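Local coordinates for uracil-DNA glycosylase (Nitratifractor salsuginis, PDB 5X3G), which belongs to the uracil-DNA glycosylases, proteins built around a central four-stranded parallel beta-sheet with helices packed against it, at residues E16-N21 / R58-F63; Y52-D57 / E85-Y90; G77-P82 / L171-K176; F92-V97 / N111-L116. All coordinates share one frame; numbering follows the deposited sequence.

Interaction 1 (E16-N21 / R58-F63); sequences ELLRLN and RLLAAF
Asn21, which follows Leu20 of helix 11-20, reaches into the type I beta turn Arg58–Ala61, so the contact joins a helix to a tight turn through a side-chain amide and a leucine cluster. Its OD1 accepts a nearly straight bond from Leu60 N (2.8 Å, 171° at the hydrogen). The donor stands 57° out of the carbonyl plane, above the amide rather than on a lone pair. The other end of the amide turns back: Asn21 ND2 donates to Leu17 O at 2.6 Å, and also to Arg56 O. Leu17 O accepts Asn21 N as well, and the two donors arrive from opposite faces of its plane. Bonds at both ends thus fix the rotation of the amide. CG anti to the carbonyl carbon (chi1 -74°) sends the group to the turn, where Asn21 CG lies 3.9 Å from Leu60 CB. Besides the amide, the contact is apolar: Leu60 CD1 meets Leu17 CG at 4.0 Å and Leu18 CD1 at 3.9 Å, Leu17 and Leu60 crossing at about a right angle. Leu18 continues into helix 28-35 on Leu31, Leu32 and Leu35, Leu17 and Leu59 share Met46 of helix 40-48, and Phe63 packs on Leu165 of strand 164-168.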
loop_
_atom_site.group_PDB
_atom_site.type_symbol
_atom_site.label_atom_id
_atom_site.label_comp_id
_atom_site.label_asym_id
_atom_site.label_seq_id
_atom_site.Cartn_x
_atom_site.Cartn_y
_atom_site.Cartn_z
ATOM N N GLU A 16 -3.551 18.008 13.726
ATOM C CA GLU A 16 -4.676 17.235 14.246
ATOM C C GLU A 16 -4.932 15.994 13.400
ATOM O O GLU A 16 -5.145 14.905 13.940
ATOM C CB GLU A 16 -5.936 18.095 14.310
ATOM C CG GLU A 16 -7.138 17.340 14.857
ATOM C CD GLU A 16 -8.440 18.098 14.705
ATOM O OE1 GLU A 16 -9.401 17.765 15.429
ATOM O OE2 GLU A 16 -8.506 19.020 13.865
ATOM N N LEU A 17 -4.924 16.141 12.073
ATOM C CA LEU A 17 -5.164 14.999 11.195
ATOM C C LEU A 17 -4.117 13.915 11.403
ATOM O O LEU A 17 -4.439 12.721 11.403
ATOM C CB LEU A 17 -5.176 15.456 9.737
ATOM C CG LEU A 17 -5.311 14.356 8.681
ATOM C CD1 LEU A 17 -6.674 13.685 8.751
ATOM C CD2 LEU A 17 -5.046 14.913 7.296
ATOM N N LEU A 18 -2.857 14.313 11.584
ATOM C CA LEU A 18 -1.807 13.337 11.857
ATOM C C LEU A 18 -2.058 12.617 13.176
ATOM O O LEU A 18 -1.911 11.393 13.262
ATOM C CB LEU A 18 -0.440 14.020 11.869
ATOM C CG LEU A 18 0.377 13.957 10.575
ATOM C CD1 LEU A 18 -0.185 14.898 9.519
ATOM C CD2 LEU A 18 1.834 14.271 10.872
ATOM N N ARG A 19 -2.442 13.362 14.216
ATOM C CA ARG A 19 -2.697 12.721 15.506
ATOM C C ARG A 19 -3.894 11.778 15.435
ATOM O O ARG A 19 -3.877 10.697 16.035
ATOM C CB ARG A 19 -2.913 13.774 16.591
ATOM C CG ARG A 19 -1.640 14.438 17.078
ATOM C CD ARG A 19 -1.915 15.243 18.332
ATOM N NE ARG A 19 -3.108 16.078 18.186
ATOM C CZ ARG A 19 -3.090 17.343 17.782
ATOM N NH1 ARG A 19 -1.940 17.930 17.482
ATOM N NH2 ARG A 19 -4.223 18.023 17.679
ATOM N N LEU A 20 -4.943 12.173 14.710
ATOM C CA LEU A 20 -6.128 11.332 14.577
ATOM C C LEU A 20 -5.801 10.024 13.869
ATOM O O LEU A 20 -6.347 8.968 14.213
ATOM C CB LEU A 20 -7.219 12.090 13.821
ATOM C CG LEU A 20 -8.537 11.346 13.599
ATOM C CD1 LEU A 20 -9.201 11.016 14.923
ATOM C CD2 LEU A 20 -9.473 12.138 12.701
ATOM N N ASN A 21 -4.915 10.076 12.877
ATOM C CA ASN A 21 -4.458 8.883 12.179
ATOM C C ASN A 21 -3.405 8.106 12.960
ATOM O O ASN A 21 -3.006 7.023 12.520
ATOM C CB ASN A 21 -3.905 9.263 10.803
ATOM C CG ASN A 21 -4.997 9.616 9.812
ATOM O OD1 ASN A 21 -5.370 8.801 8.969
ATOM N ND2 ASN A 21 -5.520 10.832 9.912
ATOM N N ARG A 58 -8.221 7.482 8.792
ATOM C CA ARG A 58 -7.437 6.440 8.142
ATOM C C ARG A 58 -6.674 6.928 6.921
ATOM O O ARG A 58 -5.941 6.136 6.316
ATOM C CB ARG A 58 -8.340 5.273 7.721
ATOM C CG ARG A 58 -8.319 4.085 8.653
ATOM C CD ARG A 58 -9.732 3.651 8.966
ATOM N NE ARG A 58 -9.773 2.374 9.665
ATOM C CZ ARG A 58 -10.782 1.978 10.432
ATOM N NH1 ARG A 58 -11.829 2.772 10.612
ATOM N NH2 ARG A 58 -10.740 0.793 11.024
ATOM N N LEU A 59 -6.826 8.201 6.540
ATOM C CA LEU A 59 -6.206 8.704 5.316
ATOM C C LEU A 59 -4.704 8.450 5.301
ATOM O O LEU A 59 -4.118 8.205 4.238
ATOM C CB LEU A 59 -6.495 10.198 5.167
ATOM C CG LEU A 59 -7.932 10.582 4.817
ATOM C CD1 LEU A 59 -8.129 12.090 4.905
ATOM C CD2 LEU A 59 -8.299 10.072 3.429
ATOM N N LEU A 60 -4.067 8.490 6.473
ATOM C CA LEU A 60 -2.620 8.375 6.604
ATOM C C LEU A 60 -2.208 7.116 7.361
ATOM O O LEU A 60 -1.149 7.086 7.992
ATOM C CB LEU A 60 -2.059 9.610 7.303
ATOM C CG LEU A 60 -2.407 10.964 6.691
ATOM C CD1 LEU A 60 -2.130 12.070 7.691
ATOM C CD2 LEU A 60 -1.615 11.188 5.414
ATOM N N ALA A 61 -3.038 6.069 7.302
ATOM C CA ALA A 61 -2.755 4.852 8.060
ATOM C C ALA A 61 -1.424 4.223 7.661
ATOM O O ALA A 61 -0.805 3.517 8.468
ATOM C CB ALA A 61 -3.887 3.843 7.878
ATOM N N ALA A 62 -0.969 4.468 6.429
ATOM C CA ALA A 62 0.318 3.942 5.991
ATOM C C ALA A 62 1.488 4.545 6.762
ATOM O O ALA A 62 2.576 3.959 6.774
ATOM C CB ALA A 62 0.497 4.185 4.495
ATOM N N PHE A 63 1.290 5.694 7.406
ATOM C CA PHE A 63 2.327 6.361 8.184
ATOM C C PHE A 63 2.182 6.137 9.685
ATOM O O PHE A 63 2.951 6.714 10.461
ATOM C CB PHE A 63 2.316 7.871 7.899
ATOM C CG PHE A 63 2.454 8.226 6.439
ATOM C CD1 PHE A 63 3.686 8.579 5.910
ATOM C CD2 PHE A 63 1.349 8.231 5.601
ATOM C CE1 PHE A 63 3.816 8.917 4.570
ATOM C CE2 PHE A 63 1.472 8.565 4.262
ATOM C CZ PHE A 63 2.706 8.908 3.748
#

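Interaction 2 (Y52-D57 / E85-Y90); sequences YIPPRD and ESAIGY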
loop_
_atom_site.group_PDB
_atom_site.type_symbol
_atom_site.label_atom_id
_atom_site.label_comp_id
_atom_site.label_asym_id
_atom_site.label_seq_id
_atom_site.Cartn_x
_atom_site.Cartn_y
_atom_site.Cartn_z
ATOM N N TYR A 52 -16.147 10.588 1.189
ATOM C CA TYR A 52 -14.964 9.955 0.626
ATOM C C TYR A 52 -14.546 8.790 1.508
ATOM O O TYR A 52 -14.908 8.710 2.683
ATOM C CB TYR A 52 -13.805 10.950 0.462
ATOM C CG TYR A 52 -13.232 11.486 1.761
ATOM C CD1 TYR A 52 -12.309 10.750 2.495
ATOM C CD2 TYR A 52 -13.595 12.739 2.238
ATOM C CE1 TYR A 52 -11.781 11.236 3.675
ATOM C CE2 TYR A 52 -13.066 13.237 3.418
ATOM C CZ TYR A 52 -12.160 12.479 4.131
ATOM O OH TYR A 52 -11.629 12.960 5.304
ATOM N N ILE A 53 -13.762 7.893 0.922
ATOM C CA ILE A 53 -13.177 6.772 1.647
ATOM C C ILE A 53 -11.677 6.741 1.366
ATOM O O ILE A 53 -11.246 7.160 0.291
ATOM C CB ILE A 53 -13.844 5.437 1.263
ATOM C CG1 ILE A 53 -13.696 5.173 -0.234
ATOM C CG2 ILE A 53 -15.309 5.430 1.674
ATOM C CD1 ILE A 53 -14.161 3.802 -0.656
ATOM N N PRO A 54 -10.867 6.269 2.333
ATOM C CA PRO A 54 -11.240 5.794 3.669
ATOM C C PRO A 54 -11.628 6.955 4.576
ATOM O O PRO A 54 -11.415 8.099 4.181
ATOM C CB PRO A 54 -9.961 5.113 4.161
ATOM C CG PRO A 54 -8.878 5.878 3.507
ATOM C CD PRO A 54 -9.405 6.243 2.143
ATOM N N PRO A 55 -12.185 6.679 5.755
ATOM C CA PRO A 55 -12.528 7.773 6.670
ATOM C C PRO A 55 -11.313 8.625 7.010
ATOM O O PRO A 55 -10.162 8.216 6.844
ATOM C CB PRO A 55 -13.074 7.052 7.912
ATOM C CG PRO A 55 -12.650 5.623 7.764
ATOM C CD PRO A 55 -12.606 5.374 6.291
ATOM N N ARG A 56 -11.597 9.837 7.496
ATOM C CA ARG A 56 -10.549 10.815 7.772
ATOM C C ARG A 56 -9.489 10.262 8.719
ATOM O O ARG A 56 -8.297 10.548 8.559
ATOM C CB ARG A 56 -11.177 12.088 8.345
ATOM C CG ARG A 56 -10.185 13.105 8.866
ATOM C CD ARG A 56 -10.792 14.497 8.920
ATOM N NE ARG A 56 -10.008 15.390 9.766
ATOM C CZ ARG A 56 -10.167 15.504 11.079
ATOM N NH1 ARG A 56 -11.092 14.783 11.700
ATOM N NH2 ARG A 56 -9.408 16.341 11.773
ATOM N N ASP A 57 -9.897 9.458 9.703
ATOM C CA ASP A 57 -8.943 8.909 10.662
ATOM C C ASP A 57 -8.088 7.785 10.084
ATOM O O ASP A 57 -7.303 7.188 10.830
ATOM C CB ASP A 57 -9.679 8.410 11.907
ATOM C CG ASP A 57 -10.594 7.238 11.617
ATOM O OD1 ASP A 57 -10.908 7.005 10.430
ATOM O OD2 ASP A 57 -10.999 6.549 12.575
ATOM N N GLU A 85 -15.724 -0.848 3.049
ATOM C CA GLU A 85 -15.080 -1.810 3.931
ATOM C C GLU A 85 -13.712 -2.253 3.422
ATOM O O GLU A 85 -12.940 -2.836 4.191
ATOM C CB GLU A 85 -15.986 -3.030 4.133
ATOM C CG GLU A 85 -16.201 -3.893 2.896
ATOM C CD GLU A 85 -17.241 -3.346 1.929
ATOM O OE1 GLU A 85 -17.743 -2.224 2.150
ATOM O OE2 GLU A 85 -17.560 -4.049 0.946
ATOM N N SER A 86 -13.389 -1.977 2.156
ATOM C CA SER A 86 -12.097 -2.353 1.589
ATOM C C SER A 86 -11.021 -1.293 1.776
ATOM O O SER A 86 -9.847 -1.641 1.947
ATOM C CB SER A 86 -12.232 -2.641 0.093
ATOM O OG SER A 86 -12.620 -3.979 -0.149
ATOM N N ALA A 87 -11.382 -0.013 1.724
ATOM C CA ALA A 87 -10.414 1.075 1.802
ATOM C C ALA A 87 -10.098 1.371 3.262
ATOM O O ALA A 87 -10.978 1.798 4.017
ATOM C CB ALA A 87 -10.947 2.325 1.104
ATOM N N ILE A 88 -8.842 1.149 3.657
ATOM C CA ILE A 88 -8.454 1.301 5.055
ATOM C C ILE A 88 -7.144 2.071 5.177
ATOM O O ILE A 88 -6.461 1.986 6.202
ATOM C CB ILE A 88 -8.342 -0.068 5.753
ATOM C CG1 ILE A 88 -7.281 -0.938 5.073
ATOM C CG2 ILE A 88 -9.691 -0.778 5.779
ATOM C CD1 ILE A 88 -6.960 -2.199 5.846
ATOM N N GLY A 89 -6.783 2.823 4.141
ATOM C CA GLY A 89 -5.637 3.710 4.220
ATOM C C GLY A 89 -4.306 3.105 3.840
ATOM O O GLY A 89 -3.265 3.726 4.093
ATOM N N TYR A 90 -4.303 1.914 3.245
ATOM C CA TYR A 90 -3.090 1.257 2.781
ATOM C C TYR A 90 -3.229 0.914 1.309
ATOM O O TYR A 90 -4.293 0.474 0.863
ATOM C CB TYR A 90 -2.806 -0.039 3.552
ATOM C CG TYR A 90 -2.567 0.133 5.030
ATOM C CD1 TYR A 90 -1.318 0.495 5.513
ATOM C CD2 TYR A 90 -3.584 -0.096 5.947
ATOM C CE1 TYR A 90 -1.090 0.640 6.868
ATOM C CE2 TYR A 90 -3.368 0.047 7.306
ATOM C CZ TYR A 90 -2.118 0.416 7.760
ATOM O OH TYR A 90 -1.897 0.556 9.111
#
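Ile53 sends its longer branch to Ala87, and this opens an apolar contact between two irregular loops that flank strand 73-77 in sequence. CG1 sits between the backbone N and the carbonyl carbon (chi1 59°), and the extended second torsion (172°) carries Ile53 CD1 to 4.0 Å from Ala87 CB. The Ile53–Pro54 peptide bond is cis, a feature restricted almost wholly to bonds preceding proline, and Pro54 too points toward the other loop. Here the backbones come closest, with 5.1 Å between Pro54 CA and Ala87 CA. The Pro54 ring spans several atoms: its CB is 3.5 Å from Ala87 O and 4.3 Å from Ala87 CB, while Pro54 CG approaches the Ile88–Gly89 peptide, 3.8 Å from Gly89 N. At the phi of Gly89 (89°) a CB would be jammed against the preceding carbonyl O; having none, Gly89 lets Pro54 CG come up to its N. Beyond Pro54 the chain leaves this neighbour, and Arg56 and Asp57 pack on Leu20 of helix 11-20 instead. The pair buries 167 Å². On its flanks, Tyr52 OH bonds to Met46 O of helix 40-48, the Ile53 backbone pairs with Phe173 in the loop after strand 164-168, Pro54 touches Pro80, and Tyr90 rests on Arg156 and Glu160 of helix 152-161.

Interaction 3 (G77-P82 / L171-K176); sequences GQDPYP and LLFTSK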
loop_
_atom_site.group_PDB
_atom_site.type_symbol
_atom_site.label_atom_id
_atom_site.label_comp_id
_atom_site.label_asym_id
_atom_site.label_seq_id
_atom_site.Cartn_x
_atom_site.Cartn_y
_atom_site.Cartn_z
ATOM N N GLY A 77 0.125 2.197 -4.940
ATOM C CA GLY A 77 -1.138 1.906 -5.576
ATOM C C GLY A 77 -1.696 3.179 -6.189
ATOM O O GLY A 77 -1.120 4.259 -6.050
ATOM N N GLN A 78 -2.826 3.036 -6.878
ATOM C CA GLN A 78 -3.462 4.190 -7.505
ATOM C C GLN A 78 -4.214 5.032 -6.483
ATOM O O GLN A 78 -3.815 6.157 -6.173
ATOM C CB GLN A 78 -4.411 3.746 -8.621
ATOM C CG GLN A 78 -3.720 3.486 -9.943
ATOM C CD GLN A 78 -3.302 4.773 -10.629
ATOM O OE1 GLN A 78 -2.211 5.293 -10.392
ATOM N NE2 GLN A 78 -4.177 5.299 -11.478
ATOM N N ASP A 79 -5.302 4.486 -5.956
ATOM C CA ASP A 79 -6.166 5.194 -5.024
ATOM C C ASP A 79 -6.944 4.150 -4.234
ATOM O O ASP A 79 -6.919 2.960 -4.583
ATOM C CB ASP A 79 -7.103 6.168 -5.768
ATOM C CG ASP A 79 -8.126 5.457 -6.634
ATOM O OD1 ASP A 79 -7.831 4.346 -7.119
ATOM O OD2 ASP A 79 -9.219 6.024 -6.840
ATOM N N PRO A 80 -7.616 4.547 -3.147
ATOM C CA PRO A 80 -8.296 3.557 -2.303
ATOM C C PRO A 80 -9.261 2.676 -3.087
ATOM O O PRO A 80 -9.771 3.058 -4.144
ATOM C CB PRO A 80 -9.039 4.419 -1.279
ATOM C CG PRO A 80 -8.211 5.635 -1.165
ATOM C CD PRO A 80 -7.656 5.890 -2.535
ATOM N N TYR A 81 -9.499 1.482 -2.553
ATOM C CA TYR A 81 -10.438 0.560 -3.167
ATOM C C TYR A 81 -11.839 1.175 -3.183
ATOM O O TYR A 81 -12.230 1.870 -2.242
ATOM C CB TYR A 81 -10.452 -0.765 -2.408
ATOM C CG TYR A 81 -9.235 -1.638 -2.640
ATOM C CD1 TYR A 81 -8.956 -2.154 -3.899
ATOM C CD2 TYR A 81 -8.375 -1.959 -1.596
ATOM C CE1 TYR A 81 -7.852 -2.959 -4.114
ATOM C CE2 TYR A 81 -7.267 -2.764 -1.804
ATOM C CZ TYR A 81 -7.010 -3.262 -3.062
ATOM O OH TYR A 81 -5.911 -4.061 -3.276
ATOM N N PRO A 82 -12.624 0.923 -4.240
ATOM C CA PRO A 82 -13.925 1.599 -4.385
ATOM C C PRO A 82 -14.976 1.163 -3.372
ATOM O O PRO A 82 -16.168 1.430 -3.556
ATOM C CB PRO A 82 -14.355 1.223 -5.811
ATOM C CG PRO A 82 -13.102 0.724 -6.493
ATOM C CD PRO A 82 -12.299 0.089 -5.408
ATOM N N LEU A 171 -4.912 9.579 -1.684
ATOM C CA LEU A 171 -5.226 8.962 -0.401
ATOM C C LEU A 171 -6.721 8.837 -0.134
ATOM O O LEU A 171 -7.100 8.290 0.908
ATOM C CB LEU A 171 -4.572 9.749 0.740
ATOM C CG LEU A 171 -3.051 9.900 0.694
ATOM C CD1 LEU A 171 -2.544 10.504 1.997
ATOM C CD2 LEU A 171 -2.369 8.569 0.409
ATOM N N LEU A 172 -7.581 9.319 -1.030
ATOM C CA LEU A 172 -9.015 9.220 -0.805
ATOM C C LEU A 172 -9.724 8.908 -2.114
ATOM O O LEU A 172 -9.204 9.150 -3.204
ATOM C CB LEU A 172 -9.575 10.501 -0.162
ATOM C CG LEU A 172 -9.480 11.855 -0.877
ATOM C CD1 LEU A 172 -10.520 12.008 -1.982
ATOM C CD2 LEU A 172 -9.600 12.982 0.138
ATOM N N PHE A 173 -10.939 8.376 -1.978
ATOM C CA PHE A 173 -11.775 7.955 -3.094
ATOM C C PHE A 173 -13.181 8.488 -2.870
ATOM O O PHE A 173 -13.709 8.388 -1.759
ATOM C CB PHE A 173 -11.792 6.423 -3.207
ATOM C CG PHE A 173 -12.783 5.882 -4.208
ATOM C CD1 PHE A 173 -12.386 5.593 -5.501
ATOM C CD2 PHE A 173 -14.098 5.627 -3.845
ATOM C CE1 PHE A 173 -13.280 5.084 -6.420
ATOM C CE2 PHE A 173 -15.001 5.120 -4.761
ATOM C CZ PHE A 173 -14.588 4.846 -6.049
ATOM N N THR A 174 -13.787 9.045 -3.917
ATOM C CA THR A 174 -15.177 9.486 -3.867
ATOM C C THR A 174 -16.059 8.668 -4.801
ATOM O O THR A 174 -17.060 8.089 -4.368
ATOM C CB THR A 174 -15.281 10.981 -4.204
ATOM O OG1 THR A 174 -14.685 11.234 -5.483
ATOM C CG2 THR A 174 -14.577 11.816 -3.151
ATOM N N SER A 175 -15.710 8.607 -6.084
ATOM C CA SER A 175 -16.397 7.746 -7.034
ATOM C C SER A 175 -15.402 7.329 -8.103
ATOM O O SER A 175 -14.341 7.939 -8.262
ATOM C CB SER A 175 -17.610 8.441 -7.665
ATOM O OG SER A 175 -17.212 9.550 -8.449
ATOM N N LYS A 176 -15.756 6.266 -8.832
ATOM C CA LYS A 176 -14.928 5.809 -9.944
ATOM C C LYS A 176 -14.638 6.937 -10.920
ATOM O O LYS A 176 -13.555 6.992 -11.513
ATOM C CB LYS A 176 -15.629 4.671 -10.689
ATOM C CG LYS A 176 -16.419 3.720 -9.812
ATOM C CD LYS A 176 -15.561 2.575 -9.323
ATOM C CE LYS A 176 -16.427 1.428 -8.837
ATOM N NZ LYS A 176 -15.645 0.171 -8.721
HETATM O O HOH W 1 -9.597 8.612 -6.077
#
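Asp79, Pro80 and Pro82 of the GQDPYP sequence, which matches the GQDPY signature of family 1 uracil-DNA glycosylases, gather round the Phe173 side chain in the loop after strand 164-168. Pro82 CA forms a CH-pi interaction, 3.8 Å from the ring centroid of Phe173 and 19° off its normal; Ser175 N lies over the opposite face. A chi1 of 172°, which sets Phe173 CG opposite the backbone N, carries the ring to Pro82 while CB stays on Pro80. Among the apolar contacts, Pro82 CB meets Phe173 CZ at 3.6 Å and Pro80 CB meets Phe173 CB at 3.9 Å. Pro80 also packs on a backbone carbonyl, its CG 3.5 Å from Leu171 O. Lys176, bent at its second torsion, brings its chain end across Pro82, NZ being 3.4 Å from Pro82 CB. The polar part falls to Asp79. Its carboxylate is turned 57° from the ring, and OD2 lies in the ring plane at the edge, 3.5 Å from Phe173 CD1. Ser179 OG at the start of helix 179-196 also bonds to this oxygen. A water completes the link by donating one hydrogen to Asp79 OD2 at 2.7 Å and the other to Leu172 O at 2.9 Å.

Interaction 4 (F92-V97 / N111-L116); sequences FIDGRV and NRATSL
The Phe92 ring carries Leu116 CD2 over one face, offset toward the rim and 4.1 Å from Phe92 CE2, while Ser115 CB lies near the ring plane at the edge, 3.8 Å from Phe92 CE1. Phe119, farther along helix 114-126, adds an edge-to-face partner. The other flat pair is the guanidinium groups of Arg96 and Arg112, whose planes differ by 9°. Arg112 NH1 lies over a face of the Arg96 group, 3.0 Å from Arg96 NH2; both are donors, so this is proximity of like charges and not a bond. Salt bridges from Arg96 NH2 to Glu109 and from Arg96 NH1 to Glu85 would be expected to balance the positive charge, at least on Arg96. A bend at the third torsion in each arginine (60° in Arg96, -71° in Arg112) brings the groups together. Between the two flat pairs, Leu116 CD1 packs on the Phe92–Asp94 stretch, 3.2 Å from Phe92 O and 3.6 Å from Asp94 CB. Phe92 O is also bonded to Tyr81 OH. The Asp94 carboxylate is held by the loops around it: OD1 accepts Arg96 N at 2.8 Å through its anti lone pair and also pairs with Ser86 OG, while OD2 forms a salt bridge with Arg83. Ala113, 4.3 Å from Asp94 OD2 at its CB, marks the break between helices 108-112 and 114-126, being the centre of an inverse gamma turn and the N-cap residue of the second helix. The loop side is thus an Asx turn overlapping the type I beta turn Asp94–Val97, seated against this helix–helix junction.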
loop_
_atom_site.group_PDB
_atom_site.type_symbol
_atom_site.label_atom_id
_atom_site.label_comp_id
_atom_site.label_asym_id
_atom_site.label_seq_id
_atom_site.Cartn_x
_atom_site.Cartn_y
_atom_site.Cartn_z
ATOM N N PHE A 92 -2.746 -1.638 -1.631
ATOM C CA PHE A 92 -2.700 -3.084 -1.828
ATOM C C PHE A 92 -3.503 -3.870 -0.794
ATOM O O PHE A 92 -4.056 -4.924 -1.123
ATOM C CB PHE A 92 -1.249 -3.574 -1.842
ATOM C CG PHE A 92 -1.055 -4.857 -2.593
ATOM C CD1 PHE A 92 -1.698 -5.059 -3.803
ATOM C CD2 PHE A 92 -0.232 -5.854 -2.101
ATOM C CE1 PHE A 92 -1.530 -6.232 -4.505
ATOM C CE2 PHE A 92 -0.059 -7.033 -2.799
ATOM C CZ PHE A 92 -0.709 -7.221 -4.004
ATOM N N ILE A 93 -3.581 -3.388 0.444
ATOM C CA ILE A 93 -4.263 -4.125 1.505
ATOM C C ILE A 93 -5.763 -3.890 1.395
ATOM O O ILE A 93 -6.245 -2.768 1.583
ATOM C CB ILE A 93 -3.749 -3.713 2.890
ATOM C CG1 ILE A 93 -2.233 -3.868 2.965
ATOM C CG2 ILE A 93 -4.399 -4.565 3.963
ATOM C CD1 ILE A 93 -1.745 -5.285 2.740
ATOM N N ASP A 94 -6.508 -4.956 1.119
ATOM C CA ASP A 94 -7.956 -4.876 0.975
ATOM C C ASP A 94 -8.613 -5.165 2.320
ATOM O O ASP A 94 -8.505 -6.279 2.846
ATOM C CB ASP A 94 -8.448 -5.853 -0.093
ATOM C CG ASP A 94 -9.898 -5.618 -0.480
ATOM O OD1 ASP A 94 -10.737 -5.407 0.418
ATOM O OD2 ASP A 94 -10.204 -5.641 -1.691
ATOM N N GLY A 95 -9.316 -4.169 2.859
ATOM C CA GLY A 95 -9.957 -4.281 4.157
ATOM C C GLY A 95 -11.094 -5.281 4.227
ATOM O O GLY A 95 -11.557 -5.577 5.334
ATOM N N ARG A 96 -11.570 -5.791 3.087
ATOM C CA ARG A 96 -12.561 -6.864 3.131
ATOM C C ARG A 96 -11.962 -8.158 3.656
ATOM O O ARG A 96 -12.657 -8.941 4.313
ATOM C CB ARG A 96 -13.159 -7.118 1.747
ATOM C CG ARG A 96 -14.209 -6.126 1.319
ATOM C CD ARG A 96 -14.861 -6.543 0.012
ATOM N NE ARG A 96 -15.511 -7.844 0.129
ATOM C CZ ARG A 96 -16.734 -8.029 0.618
ATOM N NH1 ARG A 96 -17.447 -6.993 1.037
ATOM N NH2 ARG A 96 -17.245 -9.251 0.688
ATOM N N VAL A 97 -10.690 -8.402 3.369
ATOM C CA VAL A 97 -10.053 -9.660 3.730
ATOM C C VAL A 97 -9.686 -9.629 5.204
ATOM O O VAL A 97 -9.068 -8.672 5.686
ATOM C CB VAL A 97 -8.811 -9.913 2.861
ATOM C CG1 VAL A 97 -8.227 -11.273 3.178
ATOM C CG2 VAL A 97 -9.155 -9.797 1.381
ATOM N N ASN A 111 -9.658 -14.987 -2.419
ATOM C CA ASN A 111 -9.890 -15.410 -3.796
ATOM C C ASN A 111 -10.587 -14.321 -4.599
ATOM O O ASN A 111 -10.310 -14.148 -5.791
ATOM C CB ASN A 111 -10.712 -16.700 -3.826
ATOM C CG ASN A 111 -9.858 -17.943 -3.660
ATOM O OD1 ASN A 111 -10.352 -19.002 -3.272
ATOM N ND2 ASN A 111 -8.567 -17.821 -3.953
ATOM N N ARG A 112 -11.497 -13.579 -3.964
ATOM C CA ARG A 112 -12.191 -12.509 -4.673
ATOM C C ARG A 112 -11.226 -11.401 -5.085
ATOM O O ARG A 112 -11.345 -10.846 -6.182
ATOM C CB ARG A 112 -13.321 -11.952 -3.806
ATOM C CG ARG A 112 -14.051 -10.777 -4.437
ATOM C CD ARG A 112 -15.086 -10.160 -3.507
ATOM N NE ARG A 112 -16.247 -11.025 -3.300
ATOM C CZ ARG A 112 -17.385 -10.625 -2.738
ATOM N NH1 ARG A 112 -17.520 -9.370 -2.331
ATOM N NH2 ARG A 112 -18.387 -11.478 -2.588
ATOM N N ALA A 113 -10.258 -11.076 -4.230
ATOM C CA ALA A 113 -9.304 -9.994 -4.486
ATOM C C ALA A 113 -8.153 -10.542 -5.323
ATOM O O ALA A 113 -7.126 -10.988 -4.802
ATOM C CB ALA A 113 -8.805 -9.391 -3.178
ATOM N N THR A 114 -8.329 -10.464 -6.645
ATOM C CA THR A 114 -7.434 -11.103 -7.610
ATOM C C THR A 114 -5.965 -10.813 -7.319
ATOM O O THR A 114 -5.141 -11.731 -7.211
ATOM C CB THR A 114 -7.802 -10.635 -9.022
ATOM O OG1 THR A 114 -9.213 -10.782 -9.221
ATOM C CG2 THR A 114 -7.060 -11.452 -10.070
ATOM N N SER A 115 -5.620 -9.532 -7.198
ATOM C CA SER A 115 -4.220 -9.166 -7.026
ATOM C C SER A 115 -3.641 -9.774 -5.754
ATOM O O SER A 115 -2.533 -10.322 -5.766
ATOM C CB SER A 115 -4.082 -7.645 -7.017
ATOM O OG SER A 115 -4.369 -7.111 -8.296
ATOM N N LEU A 116 -4.389 -9.703 -4.651
ATOM C CA LEU A 116 -3.907 -10.283 -3.402
ATOM C C LEU A 116 -3.857 -11.801 -3.480
ATOM O O LEU A 116 -2.953 -12.421 -2.911
ATOM C CB LEU A 116 -4.783 -9.831 -2.238
ATOM C CG LEU A 116 -4.341 -8.493 -1.644
ATOM C CD1 LEU A 116 -5.493 -7.798 -0.939
ATOM C CD2 LEU A 116 -3.160 -8.700 -0.701
#

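The contacts form a connected network. Interactions 1 and 2, with centres 11 Å apart, are joined by the bond from Asn21 ND2 to Arg56 O (3.1 Å), and interaction 1 also touches interaction 3, Leu59 CD2 lying 3.3 Å from Leu171 O. Interactions 2 and 3 lie closest, 9 Å between centres, tied by Ile53 O to Phe173 N at 2.6 Å. The GQDPY signature is an active-site motif of family 1 enzymes, so interaction 3 probably lies at that site. It connects to interaction 4, nested in the loop it closes, through Tyr81 OH and Phe92 O, 3.0 Å apart. Ser86 O to Gly95 N, at 2.7 Å, joins interactions 2 and 4. Interactions 1 and 4 do not touch.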